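Local coordinates for type III Pentaketide Synthase (Neurospora crassa, PDB 3EUO), which probably transfers acyl groups to build pentaketide chains, acting as a type III polyketide synthase of the chalcone and stilbene synthase family, at residues L3-L8 and V208-G213; S33-K38 and A190-R195; Q102-V107 and A167-L172; V181-E186 and G249-L254. All coordinates share one frame; numbering follows the deposited sequence.

Contact 1: residues L3-L8 and V208-G213; sequences LSITGL and VILSNG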
loop_
_atom_site.group_PDB
_atom_site.type_symbol
_atom_site.label_atom_id
_atom_site.label_comp_id
_atom_site.label_asym_id
_atom_site.label_seq_id
_atom_site.Cartn_x
_atom_site.Cartn_y
_atom_site.Cartn_z
ATOM N N LEU A 3 19.113 -14.528 2.129
ATOM C CA LEU A 3 17.665 -14.400 2.287
ATOM C C LEU A 3 17.031 -15.780 2.253
ATOM O O LEU A 3 17.249 -16.542 1.301
ATOM C CB LEU A 3 17.073 -13.528 1.173
ATOM C CG LEU A 3 17.596 -12.098 1.060
ATOM C CD1 LEU A 3 17.089 -11.431 -0.205
ATOM C CD2 LEU A 3 17.215 -11.284 2.300
ATOM N N SER A 4 16.257 -16.105 3.285
ATOM C CA SER A 4 15.622 -17.411 3.361
ATOM C C SER A 4 14.208 -17.322 3.922
ATOM O O SER A 4 13.930 -16.503 4.811
ATOM C CB SER A 4 16.465 -18.382 4.194
ATOM O OG SER A 4 16.476 -18.005 5.561
ATOM N N ILE A 5 13.330 -18.167 3.386
ATOM C CA ILE A 5 11.976 -18.339 3.915
ATOM C C ILE A 5 12.047 -19.411 4.993
ATOM O O ILE A 5 12.306 -20.578 4.700
ATOM C CB ILE A 5 10.970 -18.733 2.799
ATOM C CG1 ILE A 5 10.812 -17.586 1.787
ATOM C CG2 ILE A 5 9.615 -19.126 3.402
ATOM C CD1 ILE A 5 10.018 -17.956 0.509
ATOM N N THR A 6 11.824 -19.004 6.239
ATOM C CA THR A 6 12.032 -19.886 7.393
ATOM C C THR A 6 10.731 -20.453 7.963
ATOM O O THR A 6 10.751 -21.357 8.803
ATOM C CB THR A 6 12.818 -19.190 8.499
ATOM O OG1 THR A 6 12.178 -17.954 8.825
ATOM C CG2 THR A 6 14.245 -18.910 8.050
ATOM N N GLY A 7 9.604 -19.926 7.499
ATOM C CA GLY A 7 8.303 -20.486 7.857
ATOM C C GLY A 7 7.249 -20.081 6.850
ATOM O O GLY A 7 7.381 -19.048 6.195
ATOM N N LEU A 8 6.214 -20.908 6.721
ATOM C CA LEU A 8 5.054 -20.589 5.892
ATOM C C LEU A 8 3.813 -21.016 6.649
ATOM O O LEU A 8 3.836 -22.012 7.383
ATOM C CB LEU A 8 5.098 -21.317 4.538
ATOM C CG LEU A 8 6.298 -21.147 3.605
ATOM C CD1 LEU A 8 7.361 -22.227 3.862
ATOM C CD2 LEU A 8 5.838 -21.199 2.148
ATOM N N VAL A 208 4.474 -15.863 4.917
ATOM C CA VAL A 208 5.812 -16.421 5.063
ATOM C C VAL A 208 6.641 -15.521 5.972
ATOM O O VAL A 208 6.347 -14.333 6.133
ATOM C CB VAL A 208 6.555 -16.644 3.708
ATOM C CG1 VAL A 208 5.741 -17.557 2.777
ATOM C CG2 VAL A 208 6.890 -15.318 3.021
ATOM N N ILE A 209 7.666 -16.106 6.584
ATOM C CA ILE A 209 8.689 -15.328 7.255
ATOM C C ILE A 209 9.902 -15.284 6.344
ATOM O O ILE A 209 10.400 -16.336 5.930
ATOM C CB ILE A 209 9.106 -15.951 8.606
ATOM C CG1 ILE A 209 7.885 -16.085 9.536
ATOM C CG2 ILE A 209 10.247 -15.136 9.215
ATOM C CD1 ILE A 209 7.185 -14.746 9.861
ATOM N N LEU A 210 10.335 -14.075 5.992
ATOM C CA LEU A 210 11.591 -13.899 5.259
ATOM C C LEU A 210 12.638 -13.346 6.207
ATOM O O LEU A 210 12.445 -12.279 6.805
ATOM C CB LEU A 210 11.432 -12.963 4.058
ATOM C CG LEU A 210 12.614 -12.928 3.074
ATOM C CD1 LEU A 210 12.769 -14.264 2.322
ATOM C CD2 LEU A 210 12.463 -11.781 2.081
ATOM N N SER A 211 13.740 -14.079 6.341
ATOM C CA SER A 211 14.849 -13.678 7.203
ATOM C C SER A 211 16.062 -13.282 6.375
ATOM O O SER A 211 16.284 -13.838 5.295
ATOM C CB SER A 211 15.231 -14.842 8.128
ATOM O OG SER A 211 16.375 -14.511 8.905
ATOM N N ASN A 212 16.863 -12.347 6.892
ATOM C CA ASN A 212 18.143 -12.001 6.264
ATOM C C ASN A 212 19.339 -12.755 6.863
ATOM O O ASN A 212 20.492 -12.436 6.565
ATOM C CB ASN A 212 18.392 -10.486 6.298
ATOM C CG ASN A 212 18.774 -9.982 7.680
ATOM O OD1 ASN A 212 18.663 -10.707 8.674
ATOM N ND2 ASN A 212 19.228 -8.725 7.751
ATOM N N GLY A 213 19.056 -13.724 7.730
ATOM C CA GLY A 213 20.101 -14.613 8.256
ATOM C C GLY A 213 21.031 -14.017 9.310
ATOM O O GLY A 213 21.785 -14.753 9.965
#

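Contact 2: residues S33-K38 and A190-R195; sequences SPAMKK and ALQETR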
loop_
_atom_site.group_PDB
_atom_site.type_symbol
_atom_site.label_atom_id
_atom_site.label_comp_id
_atom_site.label_asym_id
_atom_site.label_seq_id
_atom_site.Cartn_x
_atom_site.Cartn_y
_atom_site.Cartn_z
ATOM N N SER A 33 -30.902 -14.416 -17.831
ATOM C CA SER A 33 -30.612 -13.519 -18.953
ATOM C C SER A 33 -29.489 -14.155 -19.773
ATOM O O SER A 33 -28.821 -15.059 -19.273
ATOM C CB SER A 33 -30.182 -12.137 -18.445
ATOM O OG SER A 33 -28.935 -12.192 -17.763
ATOM N N PRO A 34 -29.294 -13.711 -21.036
ATOM C CA PRO A 34 -28.213 -14.255 -21.863
ATOM C C PRO A 34 -26.826 -14.170 -21.222
ATOM O O PRO A 34 -26.084 -15.174 -21.219
ATOM C CB PRO A 34 -28.288 -13.407 -23.143
ATOM C CG PRO A 34 -29.733 -13.011 -23.216
ATOM C CD PRO A 34 -30.114 -12.738 -21.790
ATOM N N ALA A 35 -26.485 -13.014 -20.655
ATOM C CA ALA A 35 -25.182 -12.861 -20.014
ATOM C C ALA A 35 -25.055 -13.748 -18.778
ATOM O O ALA A 35 -24.006 -14.367 -18.568
ATOM C CB ALA A 35 -24.904 -11.409 -19.670
ATOM N N MET A 36 -26.123 -13.829 -17.976
ATOM C CA MET A 36 -26.085 -14.658 -16.771
ATOM C C MET A 36 -25.930 -16.124 -17.140
ATOM O O MET A 36 -25.125 -16.822 -16.529
ATOM C CB MET A 36 -27.323 -14.448 -15.887
ATOM C CG MET A 36 -27.192 -15.084 -14.488
ATOM S SD MET A 36 -25.887 -14.396 -13.413
ATOM C CE MET A 36 -26.587 -12.767 -13.067
ATOM N N LYS A 37 -26.703 -16.594 -18.125
ATOM C CA LYS A 37 -26.552 -17.967 -18.617
ATOM C C LYS A 37 -25.117 -18.275 -19.063
ATOM O O LYS A 37 -24.579 -19.336 -18.723
ATOM C CB LYS A 37 -27.555 -18.277 -19.737
ATOM C CG LYS A 37 -28.962 -18.622 -19.223
ATOM C CD LYS A 37 -29.988 -18.763 -20.365
ATOM C CE LYS A 37 -29.544 -19.795 -21.404
ATOM N NZ LYS A 37 -30.380 -19.768 -22.647
ATOM N N LYS A 38 -24.495 -17.341 -19.787
ATOM C CA LYS A 38 -23.095 -17.502 -20.213
ATOM C C LYS A 38 -22.142 -17.638 -19.021
ATOM O O LYS A 38 -21.318 -18.548 -18.991
ATOM C CB LYS A 38 -22.624 -16.356 -21.128
ATOM C CG LYS A 38 -23.459 -16.073 -22.387
ATOM C CD LYS A 38 -23.885 -17.324 -23.139
ATOM C CE LYS A 38 -25.081 -17.027 -24.063
ATOM N NZ LYS A 38 -26.399 -16.994 -23.339
ATOM N N ALA A 190 -27.304 -6.325 -15.126
ATOM C CA ALA A 190 -27.593 -4.962 -15.603
ATOM C C ALA A 190 -26.863 -4.580 -16.893
ATOM O O ALA A 190 -27.433 -3.913 -17.763
ATOM C CB ALA A 190 -27.293 -3.942 -14.504
ATOM N N LEU A 191 -25.606 -4.993 -17.011
ATOM C CA LEU A 191 -24.779 -4.590 -18.143
ATOM C C LEU A 191 -24.793 -5.622 -19.255
ATOM O O LEU A 191 -24.318 -5.352 -20.363
ATOM C CB LEU A 191 -23.342 -4.330 -17.695
ATOM C CG LEU A 191 -23.156 -3.311 -16.570
ATOM C CD1 LEU A 191 -21.711 -3.278 -16.139
ATOM C CD2 LEU A 191 -23.637 -1.917 -16.980
ATOM N N GLN A 192 -25.341 -6.799 -18.952
ATOM C CA GLN A 192 -25.263 -7.946 -19.849
ATOM C C GLN A 192 -23.833 -8.159 -20.355
ATOM O O GLN A 192 -23.617 -8.359 -21.549
ATOM C CB GLN A 192 -26.260 -7.816 -21.011
ATOM C CG GLN A 192 -27.714 -8.080 -20.608
ATOM C CD GLN A 192 -27.905 -9.472 -20.043
ATOM O OE1 GLN A 192 -27.821 -10.468 -20.768
ATOM N NE2 GLN A 192 -28.144 -9.550 -18.732
ATOM N N GLU A 193 -22.864 -8.086 -19.442
ATOM C CA GLU A 193 -21.490 -8.472 -19.766
ATOM C C GLU A 193 -21.149 -9.798 -19.104
ATOM O O GLU A 193 -21.630 -10.111 -18.009
ATOM C CB GLU A 193 -20.449 -7.383 -19.435
ATOM C CG GLU A 193 -20.548 -6.780 -18.073
ATOM C CD GLU A 193 -19.310 -5.970 -17.664
ATOM O OE1 GLU A 193 -18.236 -6.081 -18.295
ATOM O OE2 GLU A 193 -19.415 -5.236 -16.669
ATOM N N THR A 194 -20.340 -10.583 -19.800
ATOM C CA THR A 194 -19.925 -11.882 -19.300
ATOM C C THR A 194 -18.743 -11.673 -18.359
ATOM O O THR A 194 -17.584 -11.640 -18.784
ATOM C CB THR A 194 -19.582 -12.845 -20.451
ATOM O OG1 THR A 194 -18.500 -12.305 -21.215
ATOM C CG2 THR A 194 -20.766 -12.995 -21.368
ATOM N N ARG A 195 -19.066 -11.495 -17.084
ATOM C CA ARG A 195 -18.086 -11.249 -16.036
ATOM C C ARG A 195 -17.821 -12.553 -15.304
ATOM O O ARG A 195 -18.684 -13.049 -14.583
ATOM C CB ARG A 195 -18.627 -10.206 -15.054
ATOM C CG ARG A 195 -19.059 -8.916 -15.724
ATOM C CD ARG A 195 -19.667 -7.949 -14.722
ATOM N NE ARG A 195 -18.710 -7.572 -13.684
ATOM C CZ ARG A 195 -17.793 -6.613 -13.812
ATOM N NH1 ARG A 195 -17.706 -5.900 -14.933
ATOM N NH2 ARG A 195 -16.971 -6.349 -12.804
#

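Contact 3: residues Q102-V107 and A167-L172; sequences QITHMV and ARILVL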
loop_
_atom_site.group_PDB
_atom_site.type_symbol
_atom_site.label_atom_id
_atom_site.label_comp_id
_atom_site.label_asym_id
_atom_site.label_seq_id
_atom_site.Cartn_x
_atom_site.Cartn_y
_atom_site.Cartn_z
ATOM N N GLN A 102 10.630 -10.595 17.926
ATOM C CA GLN A 102 11.686 -10.817 16.943
ATOM C C GLN A 102 11.346 -10.310 15.544
ATOM O O GLN A 102 12.228 -10.184 14.701
ATOM C CB GLN A 102 12.042 -12.298 16.868
ATOM C CG GLN A 102 12.805 -12.828 18.071
ATOM C CD GLN A 102 13.064 -14.318 17.935
ATOM O OE1 GLN A 102 12.174 -15.140 18.167
ATOM N NE2 GLN A 102 14.275 -14.672 17.519
ATOM N N ILE A 103 10.070 -10.026 15.302
ATOM C CA ILE A 103 9.632 -9.579 13.975
ATOM C C ILE A 103 9.973 -8.096 13.813
ATOM O O ILE A 103 9.545 -7.261 14.615
ATOM C CB ILE A 103 8.116 -9.847 13.741
ATOM C CG1 ILE A 103 7.779 -11.332 13.940
ATOM C CG2 ILE A 103 7.673 -9.360 12.360
ATOM C CD1 ILE A 103 8.512 -12.294 13.000
ATOM N N THR A 104 10.737 -7.789 12.768
ATOM C CA THR A 104 11.279 -6.447 12.558
ATOM C C THR A 104 10.484 -5.609 11.556
ATOM O O THR A 104 10.454 -4.382 11.656
ATOM C CB THR A 104 12.743 -6.500 12.075
ATOM O OG1 THR A 104 12.803 -7.216 10.833
ATOM C CG2 THR A 104 13.642 -7.185 13.108
ATOM N N HIS A 105 9.881 -6.278 10.572
ATOM C CA HIS A 105 9.081 -5.611 9.549
ATOM C C HIS A 105 7.871 -6.490 9.261
ATOM O O HIS A 105 7.888 -7.700 9.522
ATOM C CB HIS A 105 9.816 -5.489 8.203
ATOM C CG HIS A 105 11.165 -4.835 8.245
ATOM N ND1 HIS A 105 12.254 -5.394 8.880
ATOM C CD2 HIS A 105 11.626 -3.727 7.619
ATOM C CE1 HIS A 105 13.315 -4.628 8.690
ATOM N NE2 HIS A 105 12.963 -3.614 7.918
ATOM N N MET A 106 6.845 -5.886 8.673
ATOM C CA MET A 106 5.682 -6.601 8.165
ATOM C C MET A 106 5.408 -6.034 6.774
ATOM O O MET A 106 5.384 -4.817 6.601
ATOM C CB MET A 106 4.485 -6.381 9.099
ATOM C CG MET A 106 3.217 -7.155 8.763
ATOM S SD MET A 106 1.974 -6.884 10.073
ATOM C CE MET A 106 2.229 -8.282 11.132
ATOM N N VAL A 107 5.268 -6.902 5.775
ATOM C CA VAL A 107 4.846 -6.458 4.434
ATOM C C VAL A 107 3.568 -7.203 4.094
ATOM O O VAL A 107 3.592 -8.421 3.925
ATOM C CB VAL A 107 5.910 -6.710 3.332
ATOM C CG1 VAL A 107 5.414 -6.187 1.980
ATOM C CG2 VAL A 107 7.234 -6.040 3.683
ATOM N N ALA A 167 17.005 -9.061 10.349
ATOM C CA ALA A 167 15.679 -8.776 9.825
ATOM C C ALA A 167 14.890 -10.065 9.783
ATOM O O ALA A 167 15.370 -11.088 9.285
ATOM C CB ALA A 167 15.762 -8.157 8.439
ATOM N N ARG A 168 13.682 -10.007 10.328
ATOM C CA ARG A 168 12.723 -11.097 10.253
ATOM C C ARG A 168 11.406 -10.466 9.840
ATOM O O ARG A 168 10.794 -9.725 10.622
ATOM C CB ARG A 168 12.569 -11.783 11.616
ATOM C CG ARG A 168 13.895 -12.213 12.264
ATOM C CD ARG A 168 14.545 -13.427 11.567
ATOM N NE ARG A 168 15.732 -13.860 12.311
ATOM C CZ ARG A 168 16.969 -13.401 12.114
ATOM N NH1 ARG A 168 17.219 -12.495 11.176
ATOM N NH2 ARG A 168 17.963 -13.849 12.870
ATOM N N ILE A 169 10.970 -10.751 8.616
ATOM C CA ILE A 169 9.827 -10.038 8.058
ATOM C C ILE A 169 8.608 -10.934 7.879
ATOM O O ILE A 169 8.674 -11.954 7.196
ATOM C CB ILE A 169 10.184 -9.337 6.724
ATOM C CG1 ILE A 169 11.422 -8.442 6.922
ATOM C CG2 ILE A 169 8.962 -8.561 6.182
ATOM C CD1 ILE A 169 11.700 -7.448 5.801
ATOM N N LEU A 170 7.496 -10.543 8.502
ATOM C CA LEU A 170 6.227 -11.208 8.268
ATOM C C LEU A 170 5.675 -10.708 6.942
ATOM O O LEU A 170 5.332 -9.527 6.819
ATOM C CB LEU A 170 5.227 -10.931 9.405
ATOM C CG LEU A 170 3.811 -11.511 9.242
ATOM C CD1 LEU A 170 3.825 -13.022 8.984
ATOM C CD2 LEU A 170 2.951 -11.204 10.446
ATOM N N VAL A 171 5.587 -11.609 5.966
ATOM C CA VAL A 171 5.027 -11.292 4.645
ATOM C C VAL A 171 3.641 -11.919 4.542
ATOM O O VAL A 171 3.504 -13.139 4.610
ATOM C CB VAL A 171 5.907 -11.812 3.492
ATOM C CG1 VAL A 171 5.512 -11.127 2.173
ATOM C CG2 VAL A 171 7.392 -11.582 3.785
ATOM N N LEU A 172 2.619 -11.088 4.354
ATOM C CA LEU A 172 1.243 -11.539 4.551
ATOM C C LEU A 172 0.307 -11.127 3.415
ATOM O O LEU A 172 0.332 -9.984 2.976
ATOM C CB LEU A 172 0.707 -11.001 5.893
ATOM C CG LEU A 172 -0.771 -11.240 6.267
ATOM C CD1 LEU A 172 -1.041 -12.714 6.547
ATOM C CD2 LEU A 172 -1.182 -10.370 7.464
#

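Contact 4: residues V181-E186 and G249-L254; sequences VRSELE and GWKVVL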
loop_
_atom_site.group_PDB
_atom_site.type_symbol
_atom_site.label_atom_id
_atom_site.label_comp_id
_atom_site.label_asym_id
_atom_site.label_seq_id
_atom_site.Cartn_x
_atom_site.Cartn_y
_atom_site.Cartn_z
ATOM N N VAL A 181 -19.820 -11.337 -4.554
ATOM C CA VAL A 181 -20.653 -12.094 -5.486
ATOM C C VAL A 181 -21.893 -11.297 -5.930
ATOM O O VAL A 181 -22.193 -11.255 -7.126
ATOM C CB VAL A 181 -21.015 -13.515 -4.941
ATOM C CG1 VAL A 181 -21.815 -13.430 -3.649
ATOM C CG2 VAL A 181 -21.767 -14.354 -5.998
ATOM N N ARG A 182 -22.578 -10.638 -4.990
ATOM C CA ARG A 182 -23.807 -9.899 -5.323
ATOM C C ARG A 182 -23.537 -8.703 -6.237
ATOM O O ARG A 182 -24.345 -8.403 -7.129
ATOM C CB ARG A 182 -24.564 -9.460 -4.055
ATOM C CG ARG A 182 -25.275 -10.602 -3.307
ATOM C CD ARG A 182 -26.550 -11.053 -4.039
ATOM N NE ARG A 182 -27.486 -9.942 -4.237
ATOM C CZ ARG A 182 -28.350 -9.505 -3.317
ATOM N NH1 ARG A 182 -28.411 -10.082 -2.121
ATOM N NH2 ARG A 182 -29.146 -8.475 -3.588
ATOM N N SER A 183 -22.403 -8.037 -6.014
ATOM C CA SER A 183 -21.969 -6.920 -6.852
ATOM C C SER A 183 -21.711 -7.400 -8.277
ATOM O O SER A 183 -22.131 -6.771 -9.249
ATOM C CB SER A 183 -20.690 -6.298 -6.285
ATOM O OG SER A 183 -20.051 -5.492 -7.260
ATOM N N GLU A 184 -21.013 -8.522 -8.394
ATOM C CA GLU A 184 -20.718 -9.085 -9.710
ATOM C C GLU A 184 -21.998 -9.516 -10.424
ATOM O O GLU A 184 -22.180 -9.216 -11.610
ATOM C CB GLU A 184 -19.706 -10.231 -9.601
ATOM C CG GLU A 184 -18.260 -9.734 -9.344
ATOM C CD GLU A 184 -17.702 -8.920 -10.518
ATOM O OE1 GLU A 184 -17.841 -9.376 -11.677
ATOM O OE2 GLU A 184 -17.130 -7.828 -10.287
ATOM N N LEU A 185 -22.885 -10.193 -9.693
ATOM C CA LEU A 185 -24.148 -10.656 -10.258
ATOM C C LEU A 185 -24.982 -9.484 -10.773
ATOM O O LEU A 185 -25.618 -9.577 -11.823
ATOM C CB LEU A 185 -24.946 -11.465 -9.229
ATOM C CG LEU A 185 -24.452 -12.880 -8.897
ATOM C CD1 LEU A 185 -25.246 -13.443 -7.737
ATOM C CD2 LEU A 185 -24.573 -13.800 -10.118
ATOM N N GLU A 186 -24.969 -8.391 -10.021
ATOM C CA GLU A 186 -25.717 -7.196 -10.402
ATOM C C GLU A 186 -25.193 -6.617 -11.711
ATOM O O GLU A 186 -25.971 -6.235 -12.587
ATOM C CB GLU A 186 -25.659 -6.141 -9.300
ATOM C CG GLU A 186 -26.349 -4.855 -9.716
ATOM C CD GLU A 186 -26.664 -3.934 -8.568
ATOM O OE1 GLU A 186 -26.263 -2.754 -8.649
ATOM O OE2 GLU A 186 -27.319 -4.373 -7.598
ATOM N N GLY A 249 -17.996 -2.102 -3.529
ATOM C CA GLY A 249 -16.722 -2.800 -3.339
ATOM C C GLY A 249 -15.743 -2.482 -4.452
ATOM O O GLY A 249 -15.398 -1.318 -4.664
ATOM N N TRP A 250 -15.289 -3.523 -5.151
ATOM C CA TRP A 250 -14.441 -3.370 -6.326
ATOM C C TRP A 250 -14.976 -4.218 -7.470
ATOM O O TRP A 250 -15.342 -5.385 -7.274
ATOM C CB TRP A 250 -12.983 -3.753 -6.024
ATOM C CG TRP A 250 -12.295 -2.825 -5.070
ATOM C CD1 TRP A 250 -11.419 -1.820 -5.386
ATOM C CD2 TRP A 250 -12.424 -2.809 -3.638
ATOM N NE1 TRP A 250 -10.997 -1.185 -4.241
ATOM C CE2 TRP A 250 -11.600 -1.770 -3.157
ATOM C CE3 TRP A 250 -13.148 -3.581 -2.716
ATOM C CZ2 TRP A 250 -11.484 -1.471 -1.788
ATOM C CZ3 TRP A 250 -13.046 -3.276 -1.355
ATOM C CH2 TRP A 250 -12.213 -2.230 -0.909
ATOM N N LYS A 251 -15.027 -3.618 -8.661
ATOM C CA LYS A 251 -15.483 -4.305 -9.868
ATOM C C LYS A 251 -14.308 -4.838 -10.673
ATOM O O LYS A 251 -13.381 -4.090 -11.007
ATOM C CB LYS A 251 -16.308 -3.364 -10.750
ATOM C CG LYS A 251 -17.545 -2.763 -10.079
ATOM C CD LYS A 251 -18.716 -3.740 -10.046
ATOM C CE LYS A 251 -19.976 -3.030 -9.606
ATOM N NZ LYS A 251 -21.106 -3.981 -9.361
ATOM N N VAL A 252 -14.353 -6.129 -10.985
ATOM C CA VAL A 252 -13.310 -6.781 -11.777
ATOM C C VAL A 252 -13.254 -6.212 -13.198
ATOM O O VAL A 252 -14.288 -6.012 -13.825
ATOM C CB VAL A 252 -13.551 -8.303 -11.854
ATOM C CG1 VAL A 252 -12.574 -8.959 -12.817
ATOM C CG2 VAL A 252 -13.426 -8.935 -10.471
ATOM N N VAL A 253 -12.044 -5.924 -13.677
ATOM C CA VAL A 253 -11.811 -5.636 -15.094
ATOM C C VAL A 253 -10.990 -6.810 -15.627
ATOM O O VAL A 253 -9.966 -7.173 -15.048
ATOM C CB VAL A 253 -11.057 -4.288 -15.316
ATOM C CG1 VAL A 253 -10.733 -4.076 -16.801
ATOM C CG2 VAL A 253 -11.885 -3.116 -14.790
ATOM N N LEU A 254 -11.465 -7.420 -16.710
ATOM C CA LEU A 254 -10.817 -8.596 -17.273
ATOM C C LEU A 254 -11.139 -8.719 -18.762
ATOM O O LEU A 254 -12.297 -8.908 -19.152
ATOM C CB LEU A 254 -11.230 -9.857 -16.501
ATOM C CG LEU A 254 -10.693 -11.238 -16.888
ATOM C CD1 LEU A 254 -9.160 -11.287 -16.933
ATOM C CD2 LEU A 254 -11.226 -12.271 -15.914
HETATM O O HOH W 1 -17.662 -6.660 -7.833
HETATM O O HOH W 2 -23.212 -2.014 -9.848
#

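Contact 1: residues L3-L8 and V208-G213
Ser4 and Ser211 exchange backbone hydrogen bonds in both directions: Ser4 N donates to Ser211 O at 3.0 Å, and Ser211 N returns a nearly straight bond (178°) to Ser4 O at 2.9 Å. Further along, Thr6 N reaches Ile209 O at 3.0 Å while Ile209 N donates to Gly7 O. Ile5 faces Leu210 and Leu8 faces Val208, which leaves two residues, Thr6 and Gly7, opposite the single Ile209, consistent with a beta bulge; Gly7 N is buried with no partner in the model. Ile5 CG1 lies 3.9 Å from Leu210 CD1, and Leu8 runs alongside Val208, with Leu8 CD2 3.7 Å from Val208 CG1. These are antiparallel strands, 4-11 and 204-211, inside the mixed sheet of the thiolase-like fold. The face bearing Val208 and Leu210 packs on helix 145-162. On the other face Ile209 CG2 sits 3.4 Å from Thr6 OG1, and Ile209 also rests on helix 70-96. At the end of the strand, Ser211 turns OG anti to its own N (chi1 176°), where it accepts from Gly213 N at 3.0 Å in an ST turn and also bonds Glu216. Asn212 OD1 accepts from Ala167 N, just before strand 168-175.

Contact 2: residues S33-K38 and A190-R195
Gln192 presents its side-chain amide to the N-cap and first turn of helix 34-42 and grips them with both polar atoms. Gln192 OE1 accepts from Ala35 N at 2.9 Å, the donor tilted 31° from the carbonyl plane, while Gln192 NE2 donates to Ser33 OG at 2.9 Å with the hydroxyl close to the amide plane. A bend in the chain (chi2 -60°) brings the amide over Ala35, whose CB lies 3.3 Å from Gln192 OE1 and 3.5 Å from Gln192 CA. The same NE2 also bonds Asp189 O, so several contacts fix the rotation of the group. Ser33 OG has a second task, accepting from Met36 N at 3.3 Å. A glycine here would remove that hydroxyl, and would probably leave Met36 N without its cap and Gln192 NE2 without one of its acceptors. Thr194 adds a shallow apolar touch, its CG2 3.8 Å from Lys38 CB. Lys38 NZ bends back to Pro34 O at 2.8 Å, approaching from the face opposite to Lys38 N. Gln192 itself has positive phi (48°), at the point where the chain leaves helix 181-191. At this surface site the geometry is that of a serine N-cap, supplemented by a glutamine that takes up another first-turn N-H.

Contact 3: residues Q102-V107 and A167-L172
Thr104 and Arg168 open a ladder of backbone hydrogen bonds, with Thr104 N donating to Arg168 O at 2.9 Å. Leu170 N then reaches His105 O at 3.0 Å, Val107 N reaches Leu170 O at 2.8 Å, and Leu172 N closes the series on Val107 O. Each bridge from His105-Ile169 to Val107-Val171 is parallel, and the strand axes diverge by 20°.

The polar side-chain bonds centre on Thr104. Its OG1, placed between the backbone N and the carbonyl carbon (chi1 60°), accepts from Arg168 N at 3.0 Å and shares a hydrogen bond with His105 ND1 at 2.7 Å, lying in the plane of the imidazole at its edge. A valine in its place would keep the bulk but is likely to leave Arg168 N without this acceptor and the His105 ring freer to turn. Arg168 folds back so that NH1 bonds Ala167 O, while NH2 donates to Ile214 O.

A CH-pi contact brings Ile169 CD1 over a face of His105, 3.9 Å from the ring centroid and 27° off its normal. Purely apolar contacts complete the pairing: Val107 CG2 stands 3.9 Å from Ile169 CG2, and on the other face Ile103 CG2 lies 4.1 Å from Leu170 CB.

This parallel pair belongs to the mixed sheet of the thiolase-like fold, with helices on both faces. Helix 145-162 packs against Val107, Ile169 and Val171, and its His160 meets the His105 ring edge-to-face. Helix 70-96 touches Ile103 and Leu170 on the reverse face. Strand 105-109 is flanked by 134-138, and strand 168-175 by 204-211.

Contact 4: residues V181-E186 and G249-L254
Lys251 lays the end of its chain along Ser183, with NZ donating to Ser183 OG at 2.8 Å and, more weakly, to Ser183 O at 3.0 Å. A bend at chi2 (-79°) followed by an extended tail carries the ammonium to the helix, where Ser187 OG is a further partner; a water accepts from it too and bonds weakly to Glu186 OE1. Ser183 OG passes the chain of bonds on by donating to a second water at 2.7 Å. That water in turn donates to Glu184 OE2 at 2.8 Å and to Trp250 O at 2.7 Å, stitching helix to strand where the two backbones stand apart. Glu184 makes one direct bond across the contact, a weak but straight one (170°) from Val252 N to OE2 at 3.3 Å. Its OE2 also lies 3.9 Å from Val252 CG2, the two side chains crossing at about a right angle. The other carboxylate oxygen, OE1, is engaged in a salt bridge with Arg195 NE, so the carboxylate is probably balanced mainly by Arg195; Lys251 NZ, 5.6 Å from Glu184 OE2, makes no direct ion pair with it. Trp250 leads away from the helix, and its NE1 bonds Ser114 OG of the second subunit. Helix 181-191 is thus joined to one strand of the two-stranded antiparallel sheet 241-246/249-254, linking the N-terminal and C-terminal chalcone synthase-type portions of the chain next to the dimer contact made by Trp250.

Contacts 1 and 3 are buried neighbours in one sheet, their centres about 9 Å apart, joined where strands 204-211 and 168-175 pair through Leu210 O and Ile169 N. Both rely on backbone ladders and aliphatic packing, but contact 1 is antiparallel and contact 3 parallel. Contacts 2 and 4, their centres about 12 Å apart, lie on the opposite side of the chain's centre and share helix 181-191; the salt bridge between Arg195 and Glu184 connects them. Their chemistry rests on polar side chains: at the surface, contact 2 caps a helix start, whereas the more buried contact 4 relies on a lysine, a serine, a glutamate and bridging waters.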